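Local coordinates for protein diaminobutyrate-pyruvate transaminase and L-2,4-diaminobutyrate decarboxylase (Vibrio parahaemolyticus, PDB 2QMA) that probably uses pyridoxal 5'-phosphate to decarboxylate L-2,4-diaminobutyrate through its C-terminal, glutamate decarboxylase-like domain, the piece of the longer two-enzyme protein described here, at residues V427-T432 / S484-I489; A444-A449 / T466-T471; R452-L457 / N490-E495. All coordinates share one frame; numbering follows the deposited sequence.

Interaction 1 (V427-T432 / S484-I489)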
loop_
_atom_site.group_PDB
_atom_site.type_symbol
_atom_site.label_atom_id
_atom_site.label_comp_id
_atom_site.label_asym_id
_atom_site.label_seq_id
_atom_site.Cartn_x
_atom_site.Cartn_y
_atom_site.Cartn_z
ATOM N N VAL A 427 -0.416 -11.038 26.464
ATOM C CA VAL A 427 0.008 -11.621 27.718
ATOM C C VAL A 427 1.534 -11.737 27.699
ATOM O O VAL A 427 2.099 -12.242 26.753
ATOM C CB VAL A 427 -0.654 -12.999 27.950
ATOM C CG1 VAL A 427 -0.122 -13.668 29.235
ATOM C CG2 VAL A 427 -2.161 -12.852 28.039
ATOM N N LEU A 428 2.169 -11.282 28.777
ATOM C CA LEU A 428 3.615 -11.244 28.899
ATOM C C LEU A 428 4.055 -12.136 30.052
ATOM O O LEU A 428 3.617 -11.972 31.200
ATOM C CB LEU A 428 4.110 -9.790 29.081
ATOM C CG LEU A 428 3.789 -8.797 27.951
ATOM C CD1 LEU A 428 4.171 -7.354 28.284
ATOM C CD2 LEU A 428 4.429 -9.195 26.591
ATOM N N PHE A 429 4.903 -13.112 29.729
ATOM C CA PHE A 429 5.259 -14.155 30.678
ATOM C C PHE A 429 6.526 -14.844 30.234
ATOM O O PHE A 429 7.065 -14.536 29.197
ATOM C CB PHE A 429 4.115 -15.173 30.762
ATOM C CG PHE A 429 3.997 -16.057 29.542
ATOM C CD1 PHE A 429 4.463 -17.383 29.575
ATOM C CD2 PHE A 429 3.422 -15.579 28.371
ATOM C CE1 PHE A 429 4.355 -18.222 28.456
ATOM C CE2 PHE A 429 3.289 -16.411 27.243
ATOM C CZ PHE A 429 3.767 -17.732 27.292
ATOM N N ARG A 430 7.005 -15.781 31.030
ATOM C CA ARG A 430 8.213 -16.488 30.665
ATOM C C ARG A 430 8.147 -17.856 31.287
ATOM O O ARG A 430 7.406 -18.046 32.254
ATOM C CB ARG A 430 9.453 -15.722 31.137
ATOM C CG ARG A 430 9.597 -15.583 32.637
ATOM C CD ARG A 430 10.955 -15.005 32.918
ATOM N NE ARG A 430 11.165 -14.657 34.315
ATOM C CZ ARG A 430 12.235 -13.996 34.752
ATOM N NH1 ARG A 430 13.185 -13.618 33.899
ATOM N NH2 ARG A 430 12.356 -13.699 36.039
ATOM N N ALA A 431 8.842 -18.824 30.678
ATOM C CA ALA A 431 9.107 -20.100 31.335
ATOM C C ALA A 431 10.049 -19.869 32.515
ATOM O O ALA A 431 10.989 -19.076 32.427
ATOM C CB ALA A 431 9.717 -21.096 30.357
ATOM N N THR A 432 9.794 -20.565 33.614
ATOM C CA THR A 432 10.590 -20.388 34.817
ATOM C C THR A 432 11.318 -21.703 35.206
ATOM O O THR A 432 10.937 -22.788 34.748
ATOM C CB THR A 432 9.719 -19.775 35.944
ATOM O OG1 THR A 432 10.555 -19.213 36.954
ATOM C CG2 THR A 432 8.781 -20.818 36.543
ATOM N N SER A 484 -3.176 -26.467 26.156
ATOM C CA SER A 484 -2.281 -27.184 25.253
ATOM C C SER A 484 -1.080 -26.341 24.753
ATOM O O SER A 484 0.023 -26.901 24.593
ATOM C CB SER A 484 -3.069 -27.774 24.091
ATOM O OG SER A 484 -2.217 -27.980 22.993
ATOM N N LEU A 485 -1.301 -25.044 24.478
ATOM C CA LEU A 485 -0.218 -24.149 24.089
ATOM C C LEU A 485 0.833 -24.028 25.204
ATOM O O LEU A 485 2.023 -24.181 24.965
ATOM C CB LEU A 485 -0.751 -22.771 23.632
ATOM C CG LEU A 485 0.301 -21.763 23.129
ATOM C CD1 LEU A 485 1.232 -22.393 22.063
ATOM C CD2 LEU A 485 -0.429 -20.550 22.578
ATOM N N LEU A 486 0.390 -23.822 26.438
ATOM C CA LEU A 486 1.320 -23.773 27.583
ATOM C C LEU A 486 2.031 -25.124 27.810
ATOM O O LEU A 486 3.202 -25.156 28.162
ATOM C CB LEU A 486 0.602 -23.329 28.855
ATOM C CG LEU A 486 0.094 -21.883 28.822
ATOM C CD1 LEU A 486 -0.864 -21.691 29.988
ATOM C CD2 LEU A 486 1.261 -20.931 28.960
ATOM N N SER A 487 1.301 -26.222 27.632
ATOM C CA SER A 487 1.904 -27.553 27.706
ATOM C C SER A 487 3.023 -27.756 26.662
ATOM O O SER A 487 4.080 -28.265 26.995
ATOM C CB SER A 487 0.848 -28.635 27.544
ATOM O OG SER A 487 1.428 -29.897 27.871
ATOM N N LYS A 488 2.763 -27.322 25.421
ATOM C CA LYS A 488 3.719 -27.389 24.303
ATOM C C LYS A 488 4.960 -26.605 24.635
ATOM O O LYS A 488 6.067 -27.064 24.364
ATOM C CB LYS A 488 3.115 -26.751 23.038
ATOM C CG LYS A 488 2.021 -27.542 22.389
ATOM C CD LYS A 488 1.534 -26.809 21.148
ATOM C CE LYS A 488 0.035 -26.904 21.003
ATOM N NZ LYS A 488 -0.433 -28.164 20.418
ATOM N N ILE A 489 4.770 -25.409 25.197
ATOM C CA ILE A 489 5.889 -24.571 25.600
ATOM C C ILE A 489 6.704 -25.175 26.747
ATOM O O ILE A 489 7.940 -25.135 26.742
ATOM C CB ILE A 489 5.454 -23.123 25.939
ATOM C CG1 ILE A 489 4.872 -22.441 24.692
ATOM C CG2 ILE A 489 6.653 -22.325 26.497
ATOM C CD1 ILE A 489 4.045 -21.204 25.004
#
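Phe429 projects from strand 426-431 onto helix 479-495, where the methyl-bearing ends of Leu486 and Ile489 receive the far rim of its ring. These contacts join the antiparallel sheet of the small C-terminal domain, as found in fold-type I pyridoxal-phosphate enzymes, to the last helix of the chain.

The contacts across the interface are apolar. Leu486 brings one branch, with CD2 4.1 Å from CE1 of Phe429, and comes in at a slant to the ring. Ile489 approaches from the direction opposite to the phenylalanine and places CD1 near the ring plane at its edge, 4.2 Å from CZ. A chi1 of 73° sets CG between the backbone N and the carbonyl carbon of Phe429, and the ring then carries CZ toward the helix. Leu486 and Ile489 are three positions apart, so nearly one turn separates them and both can face the sheet. Ala431 also directs its CB toward the helix without touching it, and instead packs on Leu445 of helix 438-452.

Polar groups lie to the sides. Within the strand, the carbonyl O of Val427 lies in the plane of the Phe429 ring at its edge. Arg430 points away from the helix and makes a salt bridge with Glu417. Lys488, on another side of the helix, gives Ser484 OG a weak hydrogen bond.

Around the ring, Phe470 of the neighbouring strand meets Phe429 edge-to-face, and Ile410 of helix 389-411 touches it as well. No hydrogen bond or charge pair links the two segments, so the strand and helix are joined here by dispersion forces and by the burial of an aromatic ring among branched aliphatic side chains; such a contact depends on shape fit and burial, not on the directionality of hydrogen bonds.

Interaction 2 (A444-A449 / T466-T471)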
loop_
_atom_site.group_PDB
_atom_site.type_symbol
_atom_site.label_atom_id
_atom_site.label_comp_id
_atom_site.label_asym_id
_atom_site.label_seq_id
_atom_site.Cartn_x
_atom_site.Cartn_y
_atom_site.Cartn_z
ATOM N N ALA A 444 15.786 -19.215 23.620
ATOM C CA ALA A 444 15.990 -20.419 22.860
ATOM C C ALA A 444 14.630 -21.085 22.576
ATOM O O ALA A 444 14.367 -21.494 21.447
ATOM C CB ALA A 444 16.940 -21.347 23.589
ATOM N N LEU A 445 13.740 -21.127 23.571
ATOM C CA LEU A 445 12.472 -21.783 23.319
ATOM C C LEU A 445 11.608 -21.020 22.304
ATOM O O LEU A 445 10.941 -21.648 21.481
ATOM C CB LEU A 445 11.731 -22.142 24.611
ATOM C CG LEU A 445 10.790 -21.226 25.344
ATOM C CD1 LEU A 445 9.466 -21.109 24.559
ATOM C CD2 LEU A 445 10.570 -21.818 26.740
ATOM N N ARG A 446 11.675 -19.692 22.307
ATOM C CA ARG A 446 10.937 -18.950 21.298
ATOM C C ARG A 446 11.375 -19.270 19.861
ATOM O O ARG A 446 10.537 -19.534 19.002
ATOM C CB ARG A 446 10.962 -17.450 21.539
ATOM C CG ARG A 446 10.006 -16.768 20.608
ATOM C CD ARG A 446 10.696 -15.655 19.969
ATOM N NE ARG A 446 10.395 -15.452 18.560
ATOM C CZ ARG A 446 11.337 -15.334 17.633
ATOM N NH1 ARG A 446 12.622 -15.428 17.967
ATOM N NH2 ARG A 446 10.997 -15.124 16.375
ATOM N N LEU A 447 12.685 -19.236 19.607
ATOM C CA LEU A 447 13.205 -19.540 18.278
ATOM C C LEU A 447 12.981 -21.014 17.867
ATOM O O LEU A 447 12.597 -21.308 16.729
ATOM C CB LEU A 447 14.686 -19.174 18.206
ATOM C CG LEU A 447 15.399 -19.634 16.927
ATOM C CD1 LEU A 447 14.791 -18.865 15.752
ATOM C CD2 LEU A 447 16.922 -19.405 17.009
ATOM N N GLU A 448 13.207 -21.938 18.796
ATOM C CA GLU A 448 12.924 -23.360 18.556
ATOM C C GLU A 448 11.449 -23.661 18.273
ATOM O O GLU A 448 11.141 -24.439 17.379
ATOM C CB GLU A 448 13.399 -24.203 19.744
ATOM C CG GLU A 448 14.884 -24.374 19.759
ATOM C CD GLU A 448 15.365 -24.807 18.403
ATOM O OE1 GLU A 448 14.932 -25.896 17.947
ATOM O OE2 GLU A 448 16.134 -24.034 17.783
ATOM N N ALA A 449 10.538 -23.040 19.022
ATOM C CA ALA A 449 9.118 -23.226 18.751
ATOM C C ALA A 449 8.776 -22.747 17.330
ATOM O O ALA A 449 8.032 -23.417 16.601
ATOM C CB ALA A 449 8.246 -22.513 19.811
ATOM N N THR A 466 13.890 -11.118 29.369
ATOM C CA THR A 466 13.275 -11.645 28.146
ATOM C C THR A 466 11.901 -12.212 28.533
ATOM O O THR A 466 11.780 -13.019 29.470
ATOM C CB THR A 466 14.146 -12.720 27.434
ATOM O OG1 THR A 466 15.261 -12.083 26.796
ATOM C CG2 THR A 466 13.364 -13.426 26.364
ATOM N N ALA A 467 10.876 -11.721 27.843
ATOM C CA ALA A 467 9.510 -12.182 28.036
ATOM C C ALA A 467 9.055 -12.809 26.736
ATOM O O ALA A 467 9.406 -12.336 25.656
ATOM C CB ALA A 467 8.599 -11.028 28.396
ATOM N N LEU A 468 8.298 -13.894 26.863
ATOM C CA LEU A 468 7.462 -14.390 25.770
ATOM C C LEU A 468 6.163 -13.609 25.727
ATOM O O LEU A 468 5.723 -13.096 26.735
ATOM C CB LEU A 468 7.139 -15.860 25.986
ATOM C CG LEU A 468 8.394 -16.752 26.087
ATOM C CD1 LEU A 468 7.943 -18.092 26.596
ATOM C CD2 LEU A 468 9.083 -16.867 24.732
ATOM N N LYS A 469 5.560 -13.555 24.543
ATOM C CA LYS A 469 4.321 -12.834 24.311
ATOM C C LYS A 469 3.303 -13.606 23.473
ATOM O O LYS A 469 3.635 -14.184 22.420
ATOM C CB LYS A 469 4.595 -11.465 23.642
ATOM C CG LYS A 469 3.331 -10.722 23.221
ATOM C CD LYS A 469 3.646 -9.257 22.770
ATOM C CE LYS A 469 4.392 -9.214 21.434
ATOM N NZ LYS A 469 4.512 -7.761 20.977
ATOM N N PHE A 470 2.069 -13.587 23.958
ATOM C CA PHE A 470 0.887 -13.952 23.208
ATOM C C PHE A 470 0.230 -12.610 22.826
ATOM O O PHE A 470 -0.021 -11.753 23.700
ATOM C CB PHE A 470 -0.162 -14.700 24.071
ATOM C CG PHE A 470 0.232 -16.078 24.585
ATOM C CD1 PHE A 470 1.258 -16.841 24.022
ATOM C CD2 PHE A 470 -0.528 -16.646 25.614
ATOM C CE1 PHE A 470 1.544 -18.165 24.531
ATOM C CE2 PHE A 470 -0.263 -17.943 26.104
ATOM C CZ PHE A 470 0.785 -18.688 25.574
ATOM N N THR A 471 -0.091 -12.470 21.548
ATOM C CA THR A 471 -1.034 -11.475 21.060
ATOM C C THR A 471 -2.303 -12.203 20.634
ATOM O O THR A 471 -2.367 -12.827 19.546
ATOM C CB THR A 471 -0.409 -10.661 19.917
ATOM O OG1 THR A 471 0.783 -10.051 20.422
ATOM C CG2 THR A 471 -1.367 -9.537 19.455
#
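A split beta-alpha-beta unit of the C-terminal domain, in which helix 438-452 links the parallel strands 426-431 and 458-462 while strand 465-471 runs antiparallel between them, brings Leu468 of that inserted strand against Leu445 and Arg446 of the helix.

The backbones come nearest at Arg446 and Leu468, whose CA atoms are 7.3 Å apart. Leu468 points at the helix and divides its two methyls between two partners. One, CD1, lies 3.9 Å from CD1 of Leu445, whose side chain runs slantwise to it. Leu445 reaches the strand because its chi1 of 88° holds CG between the backbone N and the carbonyl carbon.

An arginine suits the neighbouring position because its two ends do different work. Its chain bends at chi2 and chi3 and carries the guanidinium away from the leucine, toward a weak hydrogen bond from NE to Leu457 O and long, weak ion pairs with Glu459 and with Asp133 of the second subunit. The aliphatic root stays behind, and Arg446 CB sits 3.8 Å from CD2 of Leu468.

Interaction 3 (R452-L457 / N490-E495)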
loop_
_atom_site.group_PDB
_atom_site.type_symbol
_atom_site.label_atom_id
_atom_site.label_comp_id
_atom_site.label_asym_id
_atom_site.label_seq_id
_atom_site.Cartn_x
_atom_site.Cartn_y
_atom_site.Cartn_z
ATOM N N ARG A 452 10.658 -25.193 14.532
ATOM C CA ARG A 452 9.993 -26.498 14.454
ATOM C C ARG A 452 8.538 -26.360 13.992
ATOM O O ARG A 452 7.919 -27.331 13.598
ATOM C CB ARG A 452 10.076 -27.221 15.777
ATOM C CG ARG A 452 11.501 -27.479 16.128
ATOM C CD ARG A 452 11.613 -28.179 17.422
ATOM N NE ARG A 452 12.942 -27.964 17.985
ATOM C CZ ARG A 452 13.399 -28.641 19.027
ATOM N NH1 ARG A 452 12.620 -29.549 19.612
ATOM N NH2 ARG A 452 14.614 -28.396 19.490
ATOM N N GLY A 453 8.019 -25.130 14.021
ATOM C CA GLY A 453 6.632 -24.852 13.643
ATOM C C GLY A 453 5.609 -25.296 14.679
ATOM O O GLY A 453 4.468 -25.638 14.349
ATOM N N ILE A 454 6.041 -25.360 15.925
ATOM C CA ILE A 454 5.172 -25.732 17.032
ATOM C C ILE A 454 4.308 -24.531 17.434
ATOM O O ILE A 454 3.125 -24.660 17.676
ATOM C CB ILE A 454 6.019 -26.119 18.247
ATOM C CG1 ILE A 454 6.807 -27.398 17.953
ATOM C CG2 ILE A 454 5.124 -26.294 19.500
ATOM C CD1 ILE A 454 8.000 -27.564 18.945
ATOM N N ALA A 455 4.931 -23.365 17.497
ATOM C CA ALA A 455 4.228 -22.155 17.887
ATOM C C ALA A 455 4.989 -20.928 17.399
ATOM O O ALA A 455 6.240 -20.918 17.349
ATOM C CB ALA A 455 4.027 -22.083 19.404
ATOM N N VAL A 456 4.202 -19.916 17.046
ATOM C CA VAL A 456 4.705 -18.587 16.708
ATOM C C VAL A 456 4.432 -17.668 17.906
ATOM O O VAL A 456 3.284 -17.271 18.165
ATOM C CB VAL A 456 4.099 -18.023 15.396
ATOM C CG1 VAL A 456 4.731 -16.632 15.100
ATOM C CG2 VAL A 456 4.357 -19.012 14.202
ATOM N N LEU A 457 5.493 -17.361 18.646
ATOM C CA LEU A 457 5.388 -16.633 19.908
ATOM C C LEU A 457 6.125 -15.309 19.809
ATOM O O LEU A 457 7.116 -15.208 19.093
ATOM C CB LEU A 457 6.026 -17.434 21.041
ATOM C CG LEU A 457 5.376 -18.786 21.317
ATOM C CD1 LEU A 457 6.147 -19.553 22.384
ATOM C CD2 LEU A 457 3.876 -18.598 21.671
ATOM N N ASN A 490 6.008 -25.704 27.746
ATOM C CA ASN A 490 6.690 -26.375 28.847
ATOM C C ASN A 490 7.536 -27.548 28.370
ATOM O O ASN A 490 8.686 -27.692 28.749
ATOM C CB ASN A 490 5.704 -26.821 29.926
ATOM C CG ASN A 490 6.406 -27.420 31.112
ATOM O OD1 ASN A 490 7.279 -26.781 31.710
ATOM N ND2 ASN A 490 6.091 -28.667 31.418
HETATM N N MSE A 491 6.977 -28.375 27.506
HETATM C CA MSE A 491 7.738 -29.518 26.992
HETATM C C MSE A 491 9.008 -29.076 26.260
HETATM O O MSE A 491 10.056 -29.678 26.448
HETATM C CB MSE A 491 6.852 -30.422 26.156
HETATM C CG MSE A 491 5.648 -30.939 26.950
HETATM SE SE MSE A 491 6.115 -31.818 28.678
HETATM C CE MSE A 491 7.437 -32.942 28.040
ATOM N N LEU A 492 8.936 -27.985 25.490
ATOM C CA LEU A 492 10.143 -27.427 24.874
ATOM C C LEU A 492 11.153 -26.997 25.943
ATOM O O LEU A 492 12.344 -27.322 25.858
ATOM C CB LEU A 492 9.788 -26.213 23.988
ATOM C CG LEU A 492 9.270 -26.512 22.591
ATOM C CD1 LEU A 492 8.945 -25.207 21.887
ATOM C CD2 LEU A 492 10.301 -27.304 21.745
ATOM N N ALA A 493 10.661 -26.278 26.946
ATOM C CA ALA A 493 11.465 -25.807 28.077
ATOM C C ALA A 493 12.166 -26.943 28.826
ATOM O O ALA A 493 13.332 -26.814 29.193
ATOM C CB ALA A 493 10.619 -25.004 29.024
ATOM N N VAL A 494 11.454 -28.055 29.037
ATOM C CA VAL A 494 11.992 -29.237 29.729
ATOM C C VAL A 494 13.233 -29.780 28.995
ATOM O O VAL A 494 14.173 -30.329 29.597
ATOM C CB VAL A 494 10.886 -30.334 29.889
ATOM C CG1 VAL A 494 11.471 -31.699 30.185
ATOM C CG2 VAL A 494 9.893 -29.943 30.986
ATOM N N GLU A 495 13.232 -29.611 27.684
ATOM C CA GLU A 495 14.275 -30.148 26.860
ATOM C C GLU A 495 15.460 -29.202 26.680
ATOM O O GLU A 495 16.495 -29.597 26.156
ATOM C CB GLU A 495 13.693 -30.583 25.520
ATOM C CG GLU A 495 12.787 -31.853 25.599
ATOM C CD GLU A 495 13.448 -33.073 26.277
ATOM O OE1 GLU A 495 14.633 -33.354 26.003
ATOM O OE2 GLU A 495 12.790 -33.763 27.080
#
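Ile454 and Leu492 reach toward each other tip to tip, joining the loop after helix 438-452 to the last helix of the chain. The tightest approach is between CD1 of Ile454 and CD2 of Leu492, at 3.6 Å. The other leucine branch takes part too, since Leu492 CD1 is 3.9 Å from the same isoleucine methyl, which therefore rests in the fork of the leucine.

Leu492 CD2 also lies over one face of the Arg452 guanidinium, 3.9 Å from its NH1. The arginine is extended from CG to NE and runs past the leucine in the opposite direction. Its NE forms a salt bridge with Glu448, one turn back, which helps hold the flat group in place.

Farther out, Gly453 ends helix 438-452 in a Schellman motif. Its phi of 74° favours glycine, and the change of chain direction there leaves its neighbours Arg452 and Ile454 both with CB directed at Leu492. Ala449, small enough to let the helices come close, touches Leu492 as well.

With no hydrogen bond between the segments, the contact rests on methyl packing at the edge of the domain, with Leu492 buried and Arg452 exposed; the arginine offers its flat face to a methyl while its NE stays paired with the carboxylate of Glu448.

In the fold
The three contacts form one continuous patch of packing in the C-terminal domain, buried at interactions 1 and 2 and reaching the surface at interaction 3, their centres 8 to 9 Å apart. Interactions 1 and 2 are tied through neighbouring strands, where Phe429 O lies 2.7 Å from Leu468 N, a probable hydrogen bond, and through the helices, where Ile489 CG2 is 3.6 Å from Leu445 CD1. Interactions 1 and 3 share helix 479-495, with Ile489 CD1 3.7 Å from Leu457 CD1. Interactions 2 and 3 meet where Ala449 CB packs 3.5 Å from Leu492 CD1. Both helices thus pack on the sheet, and loop 452-457 packs on helix 479-495. All three lie away from Lys325, the predicted cofactor-binding lysine.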